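Local structure of ESAT-6/WXG100 secretion system protein (Streptococcus gallolyticus, 7JQE) at residues 195-200 with 245-250. The protein probably serves as a membrane subunit of the type VIIb secretion system, which exports toxins, the deposited fragment coming from its extracellular region. Residues are numbered along the deposited sequence; the frame is centred on the assembly and turned at random.
With EDO (1,2-ethanediol), chain U; EDO (1,2-ethanediol), chain X; EDO (1,2-ethanediol), chain M.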
loop_
_atom_site.group_PDB
_atom_site.type_symbol
_atom_site.label_atom_id
_atom_site.label_comp_id
_atom_site.label_asym_id
_atom_site.label_seq_id
_atom_site.Cartn_x
_atom_site.Cartn_y
_atom_site.Cartn_z
ATOM N N GLU A 195 8.685 -3.568 7.620
ATOM C CA GLU A 195 8.445 -4.156 6.304
ATOM C C GLU A 195 8.854 -3.197 5.192
ATOM O O GLU A 195 9.508 -3.596 4.222
ATOM C CB GLU A 195 6.974 -4.547 6.165
ATOM C CG GLU A 195 6.574 -4.942 4.745
ATOM C CD GLU A 195 7.423 -6.067 4.192
ATOM O OE1 GLU A 195 8.131 -6.719 4.988
ATOM O OE2 GLU A 195 7.388 -6.298 2.961
ATOM N N ILE A 196 8.473 -1.927 5.319
ATOM C CA ILE A 196 8.835 -0.923 4.320
ATOM C C ILE A 196 10.350 -0.857 4.153
ATOM O O ILE A 196 10.871 -0.873 3.030
ATOM C CB ILE A 196 8.247 0.443 4.711
ATOM C CG1 ILE A 196 6.721 0.365 4.775
ATOM C CG2 ILE A 196 8.683 1.520 3.743
ATOM C CD1 ILE A 196 6.073 1.628 5.282
ATOM N N ALA A 197 11.083 -0.776 5.268
ATOM C CA ALA A 197 12.537 -0.690 5.179
ATOM C C ALA A 197 13.132 -1.926 4.520
ATOM O O ALA A 197 14.139 -1.828 3.812
ATOM C CB ALA A 197 13.148 -0.487 6.567
ATOM N N SER A 198 12.532 -3.096 4.748
ATOM C CA SER A 198 12.999 -4.307 4.088
ATOM C C SER A 198 12.881 -4.172 2.576
ATOM O O SER A 198 13.841 -4.424 1.838
ATOM C CB SER A 198 12.207 -5.512 4.589
ATOM O OG SER A 198 12.531 -6.676 3.852
ATOM N N LEU A 199 11.705 -3.762 2.098
ATOM C CA LEU A 199 11.511 -3.533 0.671
ATOM C C LEU A 199 12.509 -2.514 0.133
ATOM O O LEU A 199 13.112 -2.715 -0.928
ATOM C CB LEU A 199 10.080 -3.066 0.411
ATOM C CG LEU A 199 8.993 -4.136 0.351
ATOM C CD1 LEU A 199 7.621 -3.483 0.354
ATOM C CD2 LEU A 199 9.174 -4.992 -0.895
HETATM N N MSE A 200 12.689 -1.409 0.846
HETATM C CA MSE A 200 13.518 -0.314 0.355
HETATM C C MSE A 200 15.004 -0.648 0.389
HETATM O O MSE A 200 15.810 0.050 -0.227
HETATM C CB MSE A 200 13.249 0.959 1.161
HETATM C CG MSE A 200 11.827 1.489 1.000
HETATM SE SE MSE A 200 11.486 3.216 1.847
HETATM C CE MSE A 200 12.933 4.268 1.072
ATOM N N LYS A 245 12.816 8.653 8.289
ATOM C CA LYS A 245 13.364 7.555 9.067
ATOM C C LYS A 245 14.850 7.428 8.739
ATOM O O LYS A 245 15.454 8.321 8.140
ATOM C CB LYS A 245 12.598 6.268 8.774
ATOM C CG LYS A 245 11.090 6.404 8.872
ATOM C CD LYS A 245 10.608 6.151 10.292
ATOM C CE LYS A 245 9.114 6.401 10.421
ATOM N NZ LYS A 245 8.806 7.842 10.241
ATOM N N GLY A 246 15.460 6.308 9.115
ATOM C CA GLY A 246 16.846 6.079 8.745
ATOM C C GLY A 246 17.006 4.856 7.867
ATOM O O GLY A 246 17.601 3.858 8.285
ATOM N N VAL A 247 16.488 4.923 6.644
ATOM C CA VAL A 247 16.380 3.753 5.781
ATOM C C VAL A 247 17.630 3.643 4.915
ATOM O O VAL A 247 17.940 4.550 4.135
ATOM C CB VAL A 247 15.115 3.827 4.914
ATOM C CG1 VAL A 247 14.797 2.469 4.312
ATOM C CG2 VAL A 247 13.944 4.339 5.739
ATOM N N THR A 248 18.349 2.529 5.054
ATOM C CA THR A 248 19.440 2.201 4.144
ATOM C C THR A 248 18.876 1.681 2.827
ATOM O O THR A 248 17.980 0.830 2.821
ATOM C CB THR A 248 20.365 1.162 4.777
ATOM O OG1 THR A 248 21.116 1.778 5.830
ATOM C CG2 THR A 248 21.329 0.597 3.752
ATOM N N THR A 249 19.387 2.205 1.712
ATOM C CA THR A 249 18.946 1.808 0.377
ATOM C C THR A 249 20.157 1.462 -0.484
ATOM O O THR A 249 21.307 1.531 -0.039
ATOM C CB THR A 249 18.115 2.908 -0.295
ATOM O OG1 THR A 249 18.795 4.166 -0.180
ATOM C CG2 THR A 249 16.736 3.004 0.340
ATOM N N VAL A 250 19.889 1.094 -1.733
ATOM C CA VAL A 250 20.928 0.724 -2.684
ATOM C C VAL A 250 21.139 1.877 -3.656
ATOM O O VAL A 250 20.260 2.716 -3.869
ATOM C CB VAL A 250 20.574 -0.587 -3.421
ATOM C CG1 VAL A 250 20.871 -0.474 -4.900
ATOM C CG2 VAL A 250 21.343 -1.749 -2.804
HETATM C C1 EDO U . 20.087 7.025 6.015
HETATM O O1 EDO U . 19.037 6.722 5.087
HETATM C C2 EDO U . 20.604 8.426 5.714
HETATM O O2 EDO U . 19.578 9.164 5.035
HETATM C C1 EDO X . 8.994 -10.102 2.887
HETATM O O1 EDO X . 8.816 -8.869 2.174
HETATM C C2 EDO X . 9.420 -9.815 4.325
HETATM O O2 EDO X . 9.518 -11.041 5.061
HETATM C C1 EDO M . 6.114 7.944 12.096
HETATM O O1 EDO M . 5.004 7.135 12.510
HETATM C C2 EDO M . 5.676 9.401 11.980
HETATM O O2 EDO M . 6.797 10.233 11.652
#
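The last turn of helix 191-200 packs against the extended chain that leaves helix 225-244, a helix-loop contact in which Val247 meets Ala197 and Met200, the latter a selenomethionine. No hydrogen bond crosses it. Val247 points toward the helix, and with CG1 anti to the backbone N (chi1 -164°) that methyl reaches the helix surface, 4.0 Å from CA of Ala197 and 3.8 Å from CB of Met200. Alanine, with no side chain beyond CB, leaves the valine methyl close to the helix backbone. Met200, long and flexible, crosses Val247 at about a right angle; its chain bends at the last torsion (chi3 53°), and CE lies 4.1 Å from CG2 of Thr249 as well as from CG1 of Val247. Thr249 runs alongside Met200, its CG2 tight against the carbonyl O of Met200, 3.1 Å away. Lys242 NZ is hydrogen-bonded to both Thr249 OG1 and the carbonyl O of Val247, tying the departing chain back to helix 225-244. Tyr241 of that helix touches Ile196, Met200 and Val247, joining it to both segments; Leu199 packs on helix 396-427, and Val250 pairs through its backbone with Val203, beyond the helix end.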